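Local structure of glycoside hydrolase, family 11\:clostridium cellulosome enzyme, dockerin type i\:polysaccharide (2C71) at residues A139-I152 with D169-E181. The protein probably removes acetyl groups from xylan as a metal-dependent family 4 carbohydrate esterase of the cellulosome, contributing to plant cell-wall degradation. Residues are numbered along the deposited sequence; the frame is centred on the assembly and turned at random.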
# COMPACT_ATOMS: atom_id res chain seq x y z
N ALA A 139 -13.41 9.72 1.75
CA ALA A 139 -14.21 8.57 2.13
C ALA A 139 -15.27 8.25 1.09
O ALA A 139 -15.46 7.08 0.74
CB ALA A 139 -14.86 8.82 3.50
N ALA A 140 -15.97 9.27 0.58
CA ALA A 140 -17.01 9.05 -0.43
C ALA A 140 -16.41 8.39 -1.67
O ALA A 140 -17.04 7.52 -2.29
CB ALA A 140 -17.73 10.34 -0.75
N ALA A 141 -15.21 8.81 -2.03
CA ALA A 141 -14.54 8.28 -3.22
C ALA A 141 -14.26 6.79 -3.07
O ALA A 141 -14.43 6.02 -4.01
CB ALA A 141 -13.25 9.04 -3.48
N VAL A 142 -13.81 6.39 -1.88
CA VAL A 142 -13.55 4.99 -1.60
C VAL A 142 -14.84 4.18 -1.54
O VAL A 142 -14.97 3.16 -2.21
CB VAL A 142 -12.78 4.82 -0.27
CG1 VAL A 142 -12.69 3.34 0.10
CG2 VAL A 142 -11.40 5.43 -0.37
N ILE A 143 -15.79 4.64 -0.73
CA ILE A 143 -17.01 3.86 -0.44
C ILE A 143 -17.83 3.62 -1.70
O ILE A 143 -18.41 2.54 -1.86
CB ILE A 143 -17.80 4.56 0.63
CG1 ILE A 143 -17.07 4.49 1.98
CG2 ILE A 143 -19.29 4.12 0.64
CD1 ILE A 143 -17.57 5.51 2.96
N ASN A 144 -17.91 4.59 -2.59
CA ASN A 144 -18.68 4.43 -3.81
C ASN A 144 -17.99 3.64 -4.88
O ASN A 144 -18.66 3.20 -5.79
CB ASN A 144 -19.22 5.82 -4.25
CG ASN A 144 -20.22 6.40 -3.26
OD1 ASN A 144 -21.39 5.89 -3.16
ND2 ASN A 144 -19.85 7.42 -2.54
N GLY A 145 -16.69 3.42 -4.79
CA GLY A 145 -15.91 2.69 -5.77
C GLY A 145 -15.64 1.25 -5.43
O GLY A 145 -15.34 0.48 -6.32
N VAL A 146 -15.71 0.89 -4.16
CA VAL A 146 -15.33 -0.46 -3.80
C VAL A 146 -16.35 -1.49 -4.28
O VAL A 146 -17.55 -1.26 -4.36
CB VAL A 146 -15.10 -0.66 -2.30
CG1 VAL A 146 -13.85 0.07 -1.79
CG2 VAL A 146 -16.31 -0.38 -1.52
N ARG A 147 -15.81 -2.68 -4.55
CA ARG A 147 -16.56 -3.90 -4.76
C ARG A 147 -15.78 -5.03 -4.09
O ARG A 147 -14.67 -4.84 -3.60
CB ARG A 147 -16.79 -4.21 -6.25
CG ARG A 147 -15.58 -4.38 -7.07
CD ARG A 147 -15.88 -4.62 -8.57
NE ARG A 147 -14.67 -4.58 -9.38
CZ ARG A 147 -13.44 -4.76 -8.90
NH1 ARG A 147 -13.27 -5.02 -7.60
NH2 ARG A 147 -12.41 -4.72 -9.71
N ASP A 148 -16.36 -6.22 -4.06
CA ASP A 148 -15.67 -7.37 -3.53
C ASP A 148 -14.37 -7.57 -4.28
O ASP A 148 -14.37 -7.69 -5.51
CB ASP A 148 -16.56 -8.59 -3.67
CG ASP A 148 -16.02 -9.82 -3.01
OD1 ASP A 148 -15.02 -9.80 -2.26
OD2 ASP A 148 -16.62 -10.89 -3.33
N GLY A 149 -13.24 -7.59 -3.54
CA GLY A 149 -11.94 -7.79 -4.13
C GLY A 149 -11.14 -6.52 -4.43
O GLY A 149 -9.99 -6.64 -4.86
N THR A 150 -11.72 -5.34 -4.21
CA THR A 150 -10.98 -4.11 -4.54
C THR A 150 -9.74 -3.95 -3.66
O THR A 150 -9.79 -4.13 -2.43
CB THR A 150 -11.89 -2.90 -4.34
OG1 THR A 150 -13.01 -2.99 -5.23
CG2 THR A 150 -11.20 -1.56 -4.47
N ILE A 151 -8.66 -3.48 -4.30
CA ILE A 151 -7.48 -2.95 -3.63
C ILE A 151 -7.66 -1.43 -3.58
O ILE A 151 -7.84 -0.82 -4.63
CB ILE A 151 -6.21 -3.35 -4.34
CG1 ILE A 151 -6.03 -4.88 -4.36
CG2 ILE A 151 -4.99 -2.64 -3.75
CD1 ILE A 151 -4.89 -5.38 -5.29
N ILE A 152 -7.67 -0.84 -2.40
CA ILE A 152 -7.88 0.60 -2.21
C ILE A 152 -6.51 1.25 -2.05
O ILE A 152 -5.74 0.87 -1.16
CB ILE A 152 -8.68 0.87 -0.92
CG1 ILE A 152 -10.05 0.15 -0.92
CG2 ILE A 152 -8.86 2.37 -0.74
CD1 ILE A 152 -10.68 0.09 0.42
N ASP A 169 -12.26 7.07 9.52
CA ASP A 169 -13.41 7.07 10.46
C ASP A 169 -14.75 6.92 9.80
O ASP A 169 -15.72 6.58 10.50
CB ASP A 169 -13.44 8.32 11.34
CG ASP A 169 -12.34 8.34 12.37
OD1 ASP A 169 -12.11 7.31 13.06
OD2 ASP A 169 -11.69 9.40 12.50
N ILE A 170 -14.86 7.20 8.49
CA ILE A 170 -16.04 6.95 7.69
C ILE A 170 -15.89 5.64 6.92
O ILE A 170 -16.80 4.80 6.92
CB ILE A 170 -16.34 8.11 6.75
CG1 ILE A 170 -16.58 9.39 7.53
CG2 ILE A 170 -17.50 7.79 5.82
CD1 ILE A 170 -16.53 10.65 6.68
N ILE A 171 -14.76 5.47 6.22
CA ILE A 171 -14.57 4.28 5.38
C ILE A 171 -14.75 2.99 6.15
O ILE A 171 -15.45 2.07 5.67
CB ILE A 171 -13.17 4.32 4.72
CG1 ILE A 171 -13.06 5.50 3.72
CG2 ILE A 171 -12.86 3.01 4.04
CD1 ILE A 171 -11.63 5.83 3.34
N ILE A 172 -14.05 2.85 7.27
CA ILE A 172 -14.03 1.55 7.96
C ILE A 172 -15.43 1.18 8.48
O ILE A 172 -15.94 0.10 8.17
CB ILE A 172 -12.87 1.46 8.95
CG1 ILE A 172 -11.54 1.43 8.20
CG2 ILE A 172 -13.07 0.19 9.83
CD1 ILE A 172 -10.32 1.64 9.08
N PRO A 173 -16.08 2.06 9.26
CA PRO A 173 -17.45 1.69 9.73
C PRO A 173 -18.43 1.46 8.59
O PRO A 173 -19.26 0.55 8.65
CB PRO A 173 -17.82 2.85 10.63
CG PRO A 173 -16.52 3.43 11.10
CD PRO A 173 -15.61 3.29 9.93
N THR A 174 -18.37 2.28 7.53
CA THR A 174 -19.33 2.15 6.45
C THR A 174 -19.14 0.82 5.74
O THR A 174 -20.12 0.08 5.52
CB THR A 174 -19.22 3.28 5.41
OG1 THR A 174 -19.58 4.51 6.01
CG2 THR A 174 -20.11 3.03 4.19
N LEU A 175 -17.91 0.47 5.39
CA LEU A 175 -17.74 -0.78 4.66
C LEU A 175 -18.02 -1.98 5.58
O LEU A 175 -18.61 -2.97 5.13
CB LEU A 175 -16.35 -0.85 4.02
CG LEU A 175 -16.10 0.20 2.94
CD1 LEU A 175 -14.74 -0.03 2.25
CD2 LEU A 175 -17.27 0.24 1.90
N LYS A 176 -17.66 -1.91 6.86
CA LYS A 176 -18.05 -3.02 7.75
C LYS A 176 -19.56 -3.19 7.78
O LYS A 176 -20.08 -4.31 7.79
CB LYS A 176 -17.52 -2.81 9.17
CG LYS A 176 -16.04 -3.10 9.30
CD LYS A 176 -15.65 -3.05 10.76
CE LYS A 176 -14.18 -3.31 11.01
NZ LYS A 176 -13.94 -3.57 12.47
N SER A 177 -20.28 -2.06 7.78
CA SER A 177 -21.75 -2.19 7.94
C SER A 177 -22.33 -2.74 6.62
O SER A 177 -23.42 -3.31 6.65
CB SER A 177 -22.31 -0.82 8.31
OG SER A 177 -21.86 -0.41 9.61
N ARG A 178 -21.61 -2.63 5.52
CA ARG A 178 -22.05 -3.18 4.24
C ARG A 178 -21.60 -4.62 3.99
O ARG A 178 -21.81 -5.15 2.92
CB ARG A 178 -21.56 -2.30 3.09
CG ARG A 178 -22.17 -0.95 3.09
CD ARG A 178 -21.68 -0.16 1.89
NE ARG A 178 -22.19 1.20 1.90
CZ ARG A 178 -22.09 2.04 0.87
NH1 ARG A 178 -21.50 1.66 -0.26
NH2 ARG A 178 -22.59 3.26 0.98
N GLY A 179 -20.97 -5.23 4.98
CA GLY A 179 -20.60 -6.63 4.91
C GLY A 179 -19.17 -6.87 4.50
O GLY A 179 -18.85 -8.02 4.20
N TYR A 180 -18.34 -5.84 4.35
CA TYR A 180 -16.96 -6.06 3.98
C TYR A 180 -16.11 -6.39 5.19
O TYR A 180 -16.36 -5.93 6.34
CB TYR A 180 -16.38 -4.79 3.32
CG TYR A 180 -16.91 -4.51 1.97
CD1 TYR A 180 -18.06 -3.72 1.78
CD2 TYR A 180 -16.21 -4.94 0.85
CE1 TYR A 180 -18.50 -3.44 0.49
CE2 TYR A 180 -16.66 -4.66 -0.41
CZ TYR A 180 -17.82 -3.97 -0.60
OH TYR A 180 -18.23 -3.68 -1.89
N GLU A 181 -15.06 -7.17 4.93
CA GLU A 181 -13.96 -7.40 5.88
C GLU A 181 -12.65 -6.96 5.22
O GLU A 181 -12.37 -7.25 4.06
CB GLU A 181 -13.82 -8.87 6.28
CG GLU A 181 -14.96 -9.43 7.13
CD GLU A 181 -14.79 -9.18 8.63
OE1 GLU A 181 -15.13 -10.06 9.44
OE2 GLU A 181 -14.35 -8.09 9.00
O HOH W 1 -22.20 3.10 -2.92
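The guanidinium of R178 lies across the side chain of I143, whose CG2 sits 3.1 Å above one face, offset toward the rim; R178 gets there by an extended run from CG to NE. This is the outer flank of the NodB-type polysaccharide deacetylase fold, where two neighbouring helices around the parallel sheet pack side by side; the axes of 139-145 and 169-177 run 23° from parallel and approach to 9.1 Å. The ring of Y180 meets the loop after helix 135-145 with its edge: the carbonyl carbon of R147 and, from its own segment, L175 O lie in the ring plane, and Y180 OH stops 3.3 Å from R147 CA. V146 CG2 comes obliquely to the same ring, which also has a cation-pi contact with K5.

I143 is a knob in the hole formed by I170, I171, T174 and L175; with CG1 anti to its carbonyl carbon (chi1 -69°), CD1 comes within 3.7 Å of both I170 CG2 and T174 CB. One turn earlier A139 CB abuts I170 CB, while the side chains of V142 and I171 cross at about a right angle, I171 CD1 3.7 Å from V142 CG2. Past the end of helix 135-145, V146 CG2 and L175 CD2 meet tip to tip at 3.6 Å.

G179, with positive phi, closes helix 164-177 in a Schellman motif, and Y180 N bonds back to L175 O. At the solvent edge a single water joins the helices, donating to N144 OD1 and accepting from R178 NH1 at 3.1 Å.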